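HMG-CoA Lyase (Bacillus subtilis subsp. subtilis, PDB 1YDO) is an HMG-CoA lyase by name, a TIM-barrel protein of the HMGL-like family found with two chains in its assembly. Local coordinates at residues Leu174-Thr179 with Ile204-His209; Val191-Leu196 with Leu223-Thr228; Thr214-Met219 with Glu253-Met258. All coordinates share one frame; numbering follows the deposited sequence.

Contact 1: Leu174-Thr179 with Ile204-His209; sequences LSLGDT and IALHFH
Leu174 O accepts the N-H of Ala205 at 3.1 Å between Leu174 O and Ala205 N. Ser175 sets its CB against the CB of Ala205; its OG, turned anti to the backbone N (chi1 178°), lies beside His207 CB and is hydrogen-bonded to Asp231. Leu176 is bonded through both of its backbone polar atoms: its N donates to Ala205 O (2.9 Å) and its O accepts His207 N (2.9 Å). On the face shared by Leu174, Ile204 and Leu206, the side chains of Leu176 and Ile204 cross at a slant, with Leu176 CD1 3.9 Å from Ile204 CG2, while Leu176 CB meets Leu206 CD2 and Leu195 of helix 185-196 packs over the same Leu176. These are neighbouring parallel strands of the TIM barrel, 174-177 and 204-207, the two strands of a beta-alpha-beta unit whose helix is 185-196. Gly177 brings its CA close to His207 O, the atom that also takes the N-H of Asp178 at 2.9 Å between Asp178 N and His207 O. Past the strand ends, Asp178 CB touches the Phe208 ring at its edge, at CD1 (4.0 Å). Beyond the ladder, the backbone of Thr179 meets a side chain: His209 ND1 donates to Thr179 O over 2.9 Å, in the carbonyl plane on a lone pair, with the oxygen near the plane of the imidazole.

Contact 2: Val191-Leu196 with Leu223-Thr228; sequences VLEALL and LQMGIT
Leu192 and Leu196 share a rotamer, CG anti to the carbonyl carbon (chi1 -74° and -73°) with an extended second torsion, and this sends both CD1 methyls across to Met225 and Ile227. Ile227 answers with a bent chain (chi2 71°) that swings CD1 toward the two leucines. The segments belong to two consecutive outer helices of the TIM barrel, 185-196 and 215-225, and the contact joins a face of the first to the C-terminal end of the second and the turn that follows it. Leu192 and Ile227 reach toward each other tip to tip: Ile227 CD1 faces the fork of the leucine, near both of its methyls, at 3.5 Å from Leu192 CD2. One helical turn on, Leu196 CD1 lies 3.8 Å from the same Ile227 CD1, so this methyl meets both leucines. Met225, a selenomethionine, packs on the same two leucines. Its CG sits 4.1 Å from Leu192 CD1, and its CB lies 3.7 Å from Leu196 CD1. The chain then folds at both its second and third torsions, bringing CE close to Glu193 OE1; the two side chains cross at about a right angle. No hydrogen bond crosses between the segments; the interaction is apolar apart from these approaches of methyl groups to oxygens. Gly226, with positive phi, takes the chain out of the helix and on to Ile227. Just beyond the contact's apolar part, Gln224 is hydrogen-bonded to Gln224 of the second subunit. Leu196 CD1 also lies against the backbone carbonyl of Met225, 3.3 Å from Met225 O.

Contact 3: Thr214-Met219 with Glu253-Met258; sequences TALANM and EDIVYM
Leu216 and Ile255 make the central aliphatic contact, their side chains crossing with Leu216 CD1 at 3.9 Å from Ile255 CG1. The other methyl of Leu216, CD2, rests against the backbone of Asp254, 4.0 Å from Asp254 O, and near that residue's CB. Two selenomethionines supply the remaining contacts, one from each helix. Met258 keeps its CG anti to the backbone N (chi1 -177°) and runs extended until a bend at its third torsion; it slides past Leu216 in the opposite direction, with Met258 SE 4.0 Å from Leu216 CG. Met219, one turn after Leu216, crosses Ile255 at about a right angle: its SE approaches Ile255 CG2 at 3.6 Å, and its CE meets Ile255 CD1 at 3.7 Å. The helices involved are 215-225, which follows barrel strand 204-207 on the outside of the TIM barrel, and 252-261, which comes after the last barrel strand. Their short segments are inclined at 42° with axes 11.0 Å apart, a gap spanned mainly by side chains. Hydrogen bonding plays no part across the segments. The carboxylate of Asp254 points elsewhere, accepting backbone N-H groups from Arg291 and Asn292. Packing from the second subunit borders the contact: its Gly213 lies on Leu216, and its Thr214 on Met258.

Contact 1 lies in the barrel wall, about 7 Å from the chain centre, whereas contacts 2 and 3 join helices outside it. From the centre of contact 1 the centres of contacts 2 and 3 are about 12 and 13 Å away, and about 16 Å separates those two. Along the chain come strand 174-177, helix 185-196, strand 204-207, helix 215-225 and helix 252-261; contacts 1 and 2 interleave, as do 2 and 3. Helix 215-225 serves both outer contacts. Leu206 packs on Leu192, and Phe208 on Ala215, Asn218 and Met219, so segment 204-209 is tied to both helices that flank it.

Contact 1: Leu174-Thr179 with Ile204-His209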
loop_
_atom_site.group_PDB
_atom_site.type_symbol
_atom_site.label_atom_id
_atom_site.label_comp_id
_atom_site.label_asym_id
_atom_site.label_seq_id
_atom_site.Cartn_x
_atom_site.Cartn_y
_atom_site.Cartn_z
ATOM N N LEU A 174 0.116 -24.726 -0.253
ATOM C CA LEU A 174 -0.749 -24.261 -1.310
ATOM C C LEU A 174 -0.732 -22.734 -1.302
ATOM O O LEU A 174 -1.272 -22.098 -0.401
ATOM C CB LEU A 174 -2.156 -24.780 -1.079
ATOM C CG LEU A 174 -3.065 -24.944 -2.283
ATOM C CD1 LEU A 174 -4.461 -25.271 -1.788
ATOM C CD2 LEU A 174 -3.103 -23.675 -3.109
ATOM N N SER A 175 -0.113 -22.136 -2.313
ATOM C CA SER A 175 -0.021 -20.684 -2.365
ATOM C C SER A 175 -1.171 -20.100 -3.149
ATOM O O SER A 175 -1.245 -20.258 -4.363
ATOM C CB SER A 175 1.319 -20.268 -2.979
ATOM O OG SER A 175 1.430 -18.872 -3.085
ATOM N N LEU A 176 -2.071 -19.426 -2.437
ATOM C CA LEU A 176 -3.250 -18.785 -3.044
ATOM C C LEU A 176 -2.874 -17.407 -3.552
ATOM O O LEU A 176 -2.264 -16.633 -2.832
ATOM C CB LEU A 176 -4.354 -18.634 -1.999
ATOM C CG LEU A 176 -4.592 -19.884 -1.160
ATOM C CD1 LEU A 176 -5.561 -19.553 -0.058
ATOM C CD2 LEU A 176 -5.108 -21.005 -2.036
ATOM N N GLY A 177 -3.259 -17.087 -4.777
ATOM C CA GLY A 177 -2.895 -15.792 -5.291
ATOM C C GLY A 177 -4.001 -14.892 -5.799
ATOM O O GLY A 177 -5.083 -15.335 -6.190
ATOM N N ASP A 178 -3.699 -13.596 -5.788
ATOM C CA ASP A 178 -4.604 -12.562 -6.258
ATOM C C ASP A 178 -4.079 -12.115 -7.610
ATOM O O ASP A 178 -3.367 -11.125 -7.718
ATOM C CB ASP A 178 -4.597 -11.376 -5.294
ATOM C CG ASP A 178 -5.604 -10.304 -5.685
ATOM O OD1 ASP A 178 -5.567 -9.205 -5.093
ATOM O OD2 ASP A 178 -6.437 -10.569 -6.583
ATOM N N THR A 179 -4.435 -12.855 -8.643
ATOM C CA THR A 179 -3.966 -12.535 -9.968
ATOM C C THR A 179 -4.325 -11.124 -10.424
ATOM O O THR A 179 -3.441 -10.274 -10.581
ATOM C CB THR A 179 -4.489 -13.555 -10.981
ATOM O OG1 THR A 179 -4.114 -14.865 -10.554
ATOM C CG2 THR A 179 -3.907 -13.297 -12.351
ATOM N N ILE A 204 -0.456 -22.921 4.130
ATOM C CA ILE A 204 -1.089 -22.004 3.202
ATOM C C ILE A 204 -0.323 -20.691 3.080
ATOM O O ILE A 204 -0.058 -20.018 4.076
ATOM C CB ILE A 204 -2.538 -21.718 3.621
ATOM C CG1 ILE A 204 -3.387 -22.959 3.380
ATOM C CG2 ILE A 204 -3.085 -20.553 2.839
ATOM C CD1 ILE A 204 -4.786 -22.863 3.948
ATOM N N ALA A 205 0.041 -20.340 1.850
ATOM C CA ALA A 205 0.774 -19.112 1.589
ATOM C C ALA A 205 -0.080 -18.158 0.767
ATOM O O ALA A 205 -1.047 -18.569 0.120
ATOM C CB ALA A 205 2.044 -19.423 0.857
ATOM N N LEU A 206 0.292 -16.882 0.795
ATOM C CA LEU A 206 -0.438 -15.883 0.051
ATOM C C LEU A 206 0.429 -15.089 -0.916
ATOM O O LEU A 206 1.505 -14.618 -0.564
ATOM C CB LEU A 206 -1.160 -14.939 1.005
ATOM C CG LEU A 206 -2.386 -15.552 1.654
ATOM C CD1 LEU A 206 -3.005 -14.528 2.582
ATOM C CD2 LEU A 206 -3.391 -15.993 0.607
ATOM N N HIS A 207 -0.053 -14.959 -2.147
ATOM C CA HIS A 207 0.647 -14.222 -3.168
ATOM C C HIS A 207 -0.268 -13.073 -3.592
ATOM O O HIS A 207 -1.139 -13.259 -4.431
ATOM C CB HIS A 207 0.930 -15.136 -4.356
ATOM C CG HIS A 207 1.912 -14.560 -5.346
ATOM N ND1 HIS A 207 2.316 -15.241 -6.471
ATOM C CD2 HIS A 207 2.572 -13.375 -5.364
ATOM C CE1 HIS A 207 3.189 -14.502 -7.147
ATOM N NE2 HIS A 207 3.361 -13.368 -6.500
ATOM N N PHE A 208 -0.090 -11.900 -2.995
ATOM C CA PHE A 208 -0.906 -10.751 -3.343
ATOM C C PHE A 208 -0.266 -9.853 -4.405
ATOM O O PHE A 208 0.961 -9.720 -4.482
ATOM C CB PHE A 208 -1.187 -9.910 -2.103
ATOM C CG PHE A 208 -2.123 -10.559 -1.136
ATOM C CD1 PHE A 208 -3.419 -10.902 -1.521
ATOM C CD2 PHE A 208 -1.707 -10.840 0.161
ATOM C CE1 PHE A 208 -4.289 -11.523 -0.629
ATOM C CE2 PHE A 208 -2.561 -11.458 1.064
ATOM C CZ PHE A 208 -3.860 -11.802 0.669
ATOM N N HIS A 209 -1.109 -9.227 -5.221
ATOM C CA HIS A 209 -0.649 -8.297 -6.256
ATOM C C HIS A 209 -1.200 -6.921 -5.888
ATOM O O HIS A 209 -2.414 -6.742 -5.860
ATOM C CB HIS A 209 -1.183 -8.721 -7.631
ATOM C CG HIS A 209 -0.374 -9.791 -8.294
ATOM N ND1 HIS A 209 -0.752 -10.385 -9.472
ATOM C CD2 HIS A 209 0.799 -10.370 -7.932
ATOM C CE1 HIS A 209 0.151 -11.294 -9.815
ATOM N NE2 HIS A 209 1.098 -11.302 -8.897
#

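Contact 2: Val191-Leu196 with Leu223-Thr228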
loop_
_atom_site.group_PDB
_atom_site.type_symbol
_atom_site.label_atom_id
_atom_site.label_comp_id
_atom_site.label_asym_id
_atom_site.label_seq_id
_atom_site.Cartn_x
_atom_site.Cartn_y
_atom_site.Cartn_z
ATOM N N VAL A 191 -12.617 -15.416 2.852
ATOM C CA VAL A 191 -11.989 -16.500 2.123
ATOM C C VAL A 191 -11.127 -17.339 3.039
ATOM O O VAL A 191 -11.310 -18.552 3.125
ATOM C CB VAL A 191 -11.125 -15.984 0.974
ATOM C CG1 VAL A 191 -10.256 -17.108 0.437
ATOM C CG2 VAL A 191 -12.009 -15.436 -0.128
ATOM N N LEU A 192 -10.178 -16.704 3.720
ATOM C CA LEU A 192 -9.311 -17.439 4.637
ATOM C C LEU A 192 -10.104 -18.093 5.766
ATOM O O LEU A 192 -9.675 -19.078 6.353
ATOM C CB LEU A 192 -8.234 -16.522 5.219
ATOM C CG LEU A 192 -7.125 -16.146 4.252
ATOM C CD1 LEU A 192 -6.179 -15.186 4.931
ATOM C CD2 LEU A 192 -6.392 -17.388 3.797
ATOM N N GLU A 193 -11.267 -17.538 6.057
ATOM C CA GLU A 193 -12.121 -18.073 7.100
ATOM C C GLU A 193 -12.627 -19.446 6.679
ATOM O O GLU A 193 -12.622 -20.381 7.470
ATOM C CB GLU A 193 -13.318 -17.153 7.314
ATOM C CG GLU A 193 -14.122 -17.416 8.575
ATOM C CD GLU A 193 -13.479 -16.801 9.816
ATOM O OE1 GLU A 193 -12.599 -17.461 10.429
ATOM O OE2 GLU A 193 -13.847 -15.647 10.171
ATOM N N ALA A 194 -13.067 -19.549 5.427
ATOM C CA ALA A 194 -13.598 -20.790 4.878
ATOM C C ALA A 194 -12.499 -21.806 4.611
ATOM O O ALA A 194 -12.713 -23.014 4.751
ATOM C CB ALA A 194 -14.367 -20.506 3.594
ATOM N N LEU A 195 -11.326 -21.323 4.219
ATOM C CA LEU A 195 -10.201 -22.213 3.947
ATOM C C LEU A 195 -9.543 -22.698 5.237
ATOM O O LEU A 195 -9.445 -23.901 5.473
ATOM C CB LEU A 195 -9.157 -21.514 3.064
ATOM C CG LEU A 195 -9.467 -21.418 1.565
ATOM C CD1 LEU A 195 -8.518 -20.434 0.922
ATOM C CD2 LEU A 195 -9.350 -22.784 0.897
ATOM N N LEU A 196 -9.108 -21.765 6.076
ATOM C CA LEU A 196 -8.448 -22.135 7.323
ATOM C C LEU A 196 -9.247 -23.119 8.164
ATOM O O LEU A 196 -8.701 -23.781 9.051
ATOM C CB LEU A 196 -8.126 -20.897 8.160
ATOM C CG LEU A 196 -6.981 -20.043 7.621
ATOM C CD1 LEU A 196 -6.812 -18.814 8.493
ATOM C CD2 LEU A 196 -5.702 -20.866 7.576
ATOM N N LEU A 223 -2.334 -11.812 8.262
ATOM C CA LEU A 223 -1.511 -11.993 9.444
ATOM C C LEU A 223 -2.383 -12.231 10.663
ATOM O O LEU A 223 -1.995 -12.945 11.590
ATOM C CB LEU A 223 -0.635 -10.771 9.685
ATOM C CG LEU A 223 0.687 -10.768 8.943
ATOM C CD1 LEU A 223 1.291 -9.397 9.064
ATOM C CD2 LEU A 223 1.615 -11.827 9.502
ATOM N N GLN A 224 -3.563 -11.628 10.655
ATOM C CA GLN A 224 -4.498 -11.770 11.756
ATOM C C GLN A 224 -5.219 -13.108 11.737
ATOM O O GLN A 224 -5.619 -13.608 12.783
ATOM C CB GLN A 224 -5.531 -10.659 11.709
ATOM C CG GLN A 224 -5.031 -9.293 12.112
ATOM C CD GLN A 224 -6.127 -8.237 12.004
ATOM O OE1 GLN A 224 -5.948 -7.089 12.418
ATOM N NE2 GLN A 224 -7.270 -8.626 11.441
HETATM N N MSE A 225 -5.396 -13.679 10.553
HETATM C CA MSE A 225 -6.071 -14.956 10.435
HETATM C C MSE A 225 -5.158 -16.114 10.792
HETATM O O MSE A 225 -5.641 -17.187 11.137
HETATM C CB MSE A 225 -6.597 -15.159 9.015
HETATM C CG MSE A 225 -7.658 -14.150 8.575
HETATM SE SE MSE A 225 -9.251 -14.194 9.707
HETATM C CE MSE A 225 -9.540 -16.122 9.611
ATOM N N GLY A 226 -3.843 -15.907 10.677
ATOM C CA GLY A 226 -2.889 -16.963 10.997
ATOM C C GLY A 226 -1.852 -17.314 9.934
ATOM O O GLY A 226 -0.837 -17.942 10.236
ATOM N N ILE A 227 -2.101 -16.930 8.688
ATOM C CA ILE A 227 -1.150 -17.217 7.616
ATOM C C ILE A 227 0.198 -16.622 8.019
ATOM O O ILE A 227 0.248 -15.534 8.584
ATOM C CB ILE A 227 -1.606 -16.582 6.267
ATOM C CG1 ILE A 227 -2.702 -17.421 5.615
ATOM C CG2 ILE A 227 -0.447 -16.491 5.320
ATOM C CD1 ILE A 227 -4.003 -17.359 6.305
ATOM N N THR A 228 1.287 -17.324 7.732
ATOM C CA THR A 228 2.603 -16.823 8.098
ATOM C C THR A 228 3.578 -16.950 6.934
ATOM O O THR A 228 4.791 -16.797 7.095
ATOM C CB THR A 228 3.167 -17.594 9.325
ATOM O OG1 THR A 228 3.269 -18.999 9.018
ATOM C CG2 THR A 228 2.245 -17.417 10.544
#

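Contact 3: Thr214-Met219 with Glu253-Met258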
loop_
_atom_site.group_PDB
_atom_site.type_symbol
_atom_site.label_atom_id
_atom_site.label_comp_id
_atom_site.label_asym_id
_atom_site.label_seq_id
_atom_site.Cartn_x
_atom_site.Cartn_y
_atom_site.Cartn_z
ATOM N N THR A 214 -3.418 -2.663 -2.508
ATOM C CA THR A 214 -4.073 -3.140 -1.299
ATOM C C THR A 214 -3.387 -4.355 -0.735
ATOM O O THR A 214 -3.850 -4.936 0.237
ATOM C CB THR A 214 -5.576 -3.457 -1.548
ATOM O OG1 THR A 214 -5.703 -4.305 -2.688
ATOM C CG2 THR A 214 -6.374 -2.186 -1.813
ATOM N N ALA A 215 -2.260 -4.708 -1.340
ATOM C CA ALA A 215 -1.487 -5.868 -0.920
ATOM C C ALA A 215 -1.173 -5.918 0.561
ATOM O O ALA A 215 -1.609 -6.826 1.265
ATOM C CB ALA A 215 -0.192 -5.939 -1.695
ATOM N N LEU A 216 -0.385 -4.963 1.028
ATOM C CA LEU A 216 -0.010 -4.943 2.424
ATOM C C LEU A 216 -1.232 -4.945 3.329
ATOM O O LEU A 216 -1.218 -5.559 4.390
ATOM C CB LEU A 216 0.878 -3.734 2.689
ATOM C CG LEU A 216 2.389 -3.965 2.625
ATOM C CD1 LEU A 216 2.780 -4.690 1.374
ATOM C CD2 LEU A 216 3.078 -2.629 2.708
ATOM N N ALA A 217 -2.290 -4.268 2.894
ATOM C CA ALA A 217 -3.535 -4.204 3.652
ATOM C C ALA A 217 -4.111 -5.598 3.784
ATOM O O ALA A 217 -4.500 -6.031 4.863
ATOM C CB ALA A 217 -4.521 -3.307 2.950
ATOM N N ASN A 218 -4.178 -6.300 2.673
ATOM C CA ASN A 218 -4.680 -7.652 2.711
ATOM C C ASN A 218 -3.756 -8.501 3.558
ATOM O O ASN A 218 -4.184 -9.424 4.237
ATOM C CB ASN A 218 -4.772 -8.234 1.298
ATOM C CG ASN A 218 -5.748 -7.474 0.423
ATOM O OD1 ASN A 218 -6.821 -7.080 0.879
ATOM N ND2 ASN A 218 -5.388 -7.274 -0.837
HETATM N N MSE A 219 -2.476 -8.187 3.540
HETATM C CA MSE A 219 -1.536 -8.971 4.313
HETATM C C MSE A 219 -1.811 -8.880 5.804
HETATM O O MSE A 219 -1.690 -9.869 6.522
HETATM C CB MSE A 219 -0.143 -8.491 4.038
HETATM C CG MSE A 219 0.867 -9.525 4.312
HETATM SE SE MSE A 219 2.394 -8.986 3.331
HETATM C CE MSE A 219 1.711 -9.171 1.508
ATOM N N GLU A 253 10.663 -5.806 -0.131
ATOM C CA GLU A 253 11.181 -4.940 0.908
ATOM C C GLU A 253 10.064 -4.238 1.659
ATOM O O GLU A 253 10.151 -4.057 2.870
ATOM C CB GLU A 253 12.162 -3.921 0.334
ATOM C CG GLU A 253 11.631 -3.119 -0.837
ATOM C CD GLU A 253 11.705 -3.868 -2.147
ATOM O OE1 GLU A 253 11.867 -3.217 -3.204
ATOM O OE2 GLU A 253 11.610 -5.110 -2.127
ATOM N N ASP A 254 9.005 -3.847 0.964
ATOM C CA ASP A 254 7.890 -3.184 1.638
ATOM C C ASP A 254 7.256 -4.147 2.630
ATOM O O ASP A 254 6.818 -3.759 3.708
ATOM C CB ASP A 254 6.847 -2.746 0.611
ATOM C CG ASP A 254 7.342 -1.633 -0.277
ATOM O OD1 ASP A 254 6.755 -1.428 -1.363
ATOM O OD2 ASP A 254 8.319 -0.955 0.119
ATOM N N ILE A 255 7.206 -5.410 2.235
ATOM C CA ILE A 255 6.634 -6.436 3.070
ATOM C C ILE A 255 7.536 -6.676 4.262
ATOM O O ILE A 255 7.068 -6.754 5.390
ATOM C CB ILE A 255 6.472 -7.741 2.304
ATOM C CG1 ILE A 255 5.480 -7.532 1.176
ATOM C CG2 ILE A 255 6.032 -8.834 3.237
ATOM C CD1 ILE A 255 5.232 -8.758 0.385
ATOM N N VAL A 256 8.830 -6.792 4.005
ATOM C CA VAL A 256 9.797 -7.036 5.062
ATOM C C VAL A 256 9.821 -5.864 6.023
ATOM O O VAL A 256 9.898 -6.053 7.234
ATOM C CB VAL A 256 11.218 -7.225 4.500
ATOM C CG1 VAL A 256 12.207 -7.338 5.631
ATOM C CG2 VAL A 256 11.268 -8.467 3.633
ATOM N N TYR A 257 9.750 -4.650 5.494
ATOM C CA TYR A 257 9.791 -3.483 6.349
ATOM C C TYR A 257 8.624 -3.429 7.309
ATOM O O TYR A 257 8.803 -3.417 8.525
ATOM C CB TYR A 257 9.811 -2.201 5.519
ATOM C CG TYR A 257 9.578 -0.935 6.333
ATOM C CD1 TYR A 257 8.291 -0.438 6.544
ATOM C CD2 TYR A 257 10.643 -0.260 6.915
ATOM C CE1 TYR A 257 8.071 0.708 7.327
ATOM C CE2 TYR A 257 10.440 0.886 7.694
ATOM C CZ TYR A 257 9.152 1.363 7.899
ATOM O OH TYR A 257 8.943 2.484 8.673
HETATM N N MSE A 258 7.424 -3.390 6.761
HETATM C CA MSE A 258 6.262 -3.303 7.607
HETATM C C MSE A 258 6.237 -4.377 8.680
HETATM O O MSE A 258 5.878 -4.115 9.829
HETATM C CB MSE A 258 4.996 -3.384 6.783
HETATM C CG MSE A 258 3.774 -3.215 7.633
HETATM SE SE MSE A 258 2.229 -3.654 6.631
HETATM C CE MSE A 258 2.588 -5.533 6.347
#